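Local coordinates for DNA repair protein RAD7 (Saccharomyces cerevisiae, PDB 5ZB2), which serves in the global genome repair complex, which promotes nucleotide excision repair of nontranscribing DNA, and is represented here by its Elc1-bound leucine-rich-repeat part, at residues Ser117-Ala122 with Phe148-Gly153. Residues are numbered along the deposited sequence; the frame is centred on the assembly and turned at random.
Sequences SLLYIA and FVIMKG
Ala122 and Ile150 bury the most surface in this contact, where helices 115-124 and 141-150, consecutive helices of the leucine-rich-repeat domain, pack side by side. The methyl CB of Ala122 points at the second helix and sits 3.6 Å from Ile150 CG2, the shortest approach between side chains here. Both branches of Ile150 are used. With CG1 beside the backbone N (chi1 -66°), CG2 stands anti to that N and reaches Ala122, while the longer arm carries CD1 to 3.9 Å from Leu119 CD2. The side chains of Leu119 and Ile150 cross at about a right angle, and the contact is between their terminal methyls.

Met151 approaches the same alanine with its sulfur: SD is 3.8 Å from Ala122 CB and 3.9 Å from Ala122 CA. The bend at chi2 (-60°) sets the sulfur against the alanine, and the one at chi3 (-65°) leaves CE farther from Ala122 CB. The closest CA pair across the segments is here, Ala122 CA to Met151 CA at 6.5 Å, a spacing compatible with the small side chain of Ala122.

No hydrogen bond joins 117-122 directly to 148-153, but Arg154 NH1 bonds to the carbonyl oxygens of both Ala122 and Ile150 and so bridges the two helices. Direct contact between the segments is therefore apolar, resting on methyl and thioether packing that depends on close fit, with polar linkage supplied by the neighbouring arginine.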
loop_
_atom_site.group_PDB
_atom_site.type_symbol
_atom_site.label_atom_id
_atom_site.label_comp_id
_atom_site.label_asym_id
_atom_site.label_seq_id
_atom_site.Cartn_x
_atom_site.Cartn_y
_atom_site.Cartn_z
ATOM N N SER A 117 5.905 -6.937 2.334
ATOM C CA SER A 117 5.657 -7.649 1.083
ATOM C C SER A 117 5.792 -9.155 1.274
ATOM O O SER A 117 4.966 -9.929 0.777
ATOM C CB SER A 117 6.622 -7.167 -0.001
ATOM O OG SER A 117 6.518 -5.773 -0.198
ATOM N N LEU A 118 6.830 -9.587 1.993
ATOM C CA LEU A 118 7.069 -11.015 2.175
ATOM C C LEU A 118 5.952 -11.668 2.980
ATOM O O LEU A 118 5.526 -12.786 2.666
ATOM C CB LEU A 118 8.422 -11.235 2.854
ATOM C CG LEU A 118 8.911 -12.680 2.968
ATOM C CD1 LEU A 118 9.006 -13.350 1.601
ATOM C CD2 LEU A 118 10.254 -12.720 3.688
ATOM N N LEU A 119 5.460 -10.989 4.024
ATOM C CA LEU A 119 4.406 -11.570 4.851
ATOM C C LEU A 119 3.051 -11.543 4.148
ATOM O O LEU A 119 2.208 -12.410 4.402
ATOM C CB LEU A 119 4.331 -10.841 6.194
ATOM C CG LEU A 119 5.624 -10.839 7.018
ATOM C CD1 LEU A 119 5.384 -10.230 8.390
ATOM C CD2 LEU A 119 6.212 -12.235 7.159
ATOM N N TYR A 120 2.816 -10.570 3.266
ATOM C CA TYR A 120 1.630 -10.623 2.416
ATOM C C TYR A 120 1.629 -11.892 1.571
ATOM O O TYR A 120 0.610 -12.584 1.463
ATOM C CB TYR A 120 1.571 -9.390 1.514
ATOM C CG TYR A 120 0.686 -8.269 2.005
ATOM C CD1 TYR A 120 1.003 -7.549 3.149
ATOM C CD2 TYR A 120 -0.452 -7.903 1.295
ATOM C CE1 TYR A 120 0.200 -6.509 3.586
ATOM C CE2 TYR A 120 -1.260 -6.865 1.722
ATOM C CZ TYR A 120 -0.930 -6.171 2.866
ATOM O OH TYR A 120 -1.736 -5.140 3.287
ATOM N N ILE A 121 2.772 -12.210 0.956
ATOM C CA ILE A 121 2.876 -13.404 0.120
ATOM C C ILE A 121 2.551 -14.652 0.932
ATOM O O ILE A 121 1.776 -15.512 0.500
ATOM C CB ILE A 121 4.277 -13.485 -0.512
ATOM C CG1 ILE A 121 4.422 -12.400 -1.576
ATOM C CG2 ILE A 121 4.541 -14.867 -1.117
ATOM C CD1 ILE A 121 5.834 -12.194 -2.053
ATOM N N ALA A 122 3.143 -14.770 2.121
ATOM C CA ALA A 122 2.941 -15.965 2.934
ATOM C C ALA A 122 1.513 -16.075 3.458
ATOM O O ALA A 122 0.998 -17.188 3.616
ATOM C CB ALA A 122 3.922 -15.971 4.105
ATOM N N PHE A 148 9.222 -18.196 7.691
ATOM C CA PHE A 148 9.255 -19.658 7.722
ATOM C C PHE A 148 8.280 -20.225 8.748
ATOM O O PHE A 148 7.709 -21.297 8.525
ATOM C CB PHE A 148 10.674 -20.142 8.006
ATOM C CG PHE A 148 11.658 -19.795 6.923
ATOM C CD1 PHE A 148 11.335 -19.982 5.592
ATOM C CD2 PHE A 148 12.898 -19.266 7.237
ATOM C CE1 PHE A 148 12.233 -19.659 4.594
ATOM C CE2 PHE A 148 13.796 -18.940 6.245
ATOM C CZ PHE A 148 13.462 -19.135 4.924
ATOM N N VAL A 149 8.066 -19.530 9.868
ATOM C CA VAL A 149 7.042 -19.966 10.816
ATOM C C VAL A 149 5.674 -19.974 10.142
ATOM O O VAL A 149 4.902 -20.932 10.268
ATOM C CB VAL A 149 7.051 -19.071 12.069
ATOM C CG1 VAL A 149 5.864 -19.386 12.981
ATOM C CG2 VAL A 149 8.358 -19.239 12.832
ATOM N N ILE A 150 5.360 -18.907 9.403
ATOM C CA ILE A 150 4.072 -18.820 8.722
ATOM C C ILE A 150 3.936 -19.908 7.666
ATOM O O ILE A 150 2.830 -20.400 7.415
ATOM C CB ILE A 150 3.894 -17.416 8.107
ATOM C CG1 ILE A 150 3.802 -16.368 9.219
ATOM C CG2 ILE A 150 2.643 -17.360 7.224
ATOM C CD1 ILE A 150 3.828 -14.942 8.731
ATOM N N MET A 151 5.038 -20.289 7.020
ATOM C CA MET A 151 5.012 -21.298 5.968
ATOM C C MET A 151 5.255 -22.710 6.495
ATOM O O MET A 151 5.355 -23.644 5.695
ATOM C CB MET A 151 6.061 -20.968 4.895
ATOM C CG MET A 151 5.817 -19.661 4.141
ATOM S SD MET A 151 4.247 -19.626 3.248
ATOM C CE MET A 151 4.516 -20.906 2.024
ATOM N N LYS A 152 5.360 -22.879 7.809
ATOM C CA LYS A 152 5.603 -24.184 8.409
ATOM C C LYS A 152 4.655 -25.234 7.843
ATOM O O LYS A 152 3.433 -25.062 7.868
ATOM C CB LYS A 152 5.438 -24.075 9.927
ATOM C CG LYS A 152 5.710 -25.356 10.694
ATOM C CD LYS A 152 5.537 -25.140 12.189
ATOM C CE LYS A 152 5.794 -26.418 12.971
ATOM N NZ LYS A 152 5.599 -26.225 14.436
ATOM N N GLY A 153 5.224 -26.319 7.319
ATOM C CA GLY A 153 4.438 -27.415 6.794
ATOM C C GLY A 153 3.844 -27.190 5.421
ATOM O O GLY A 153 3.258 -28.126 4.862
#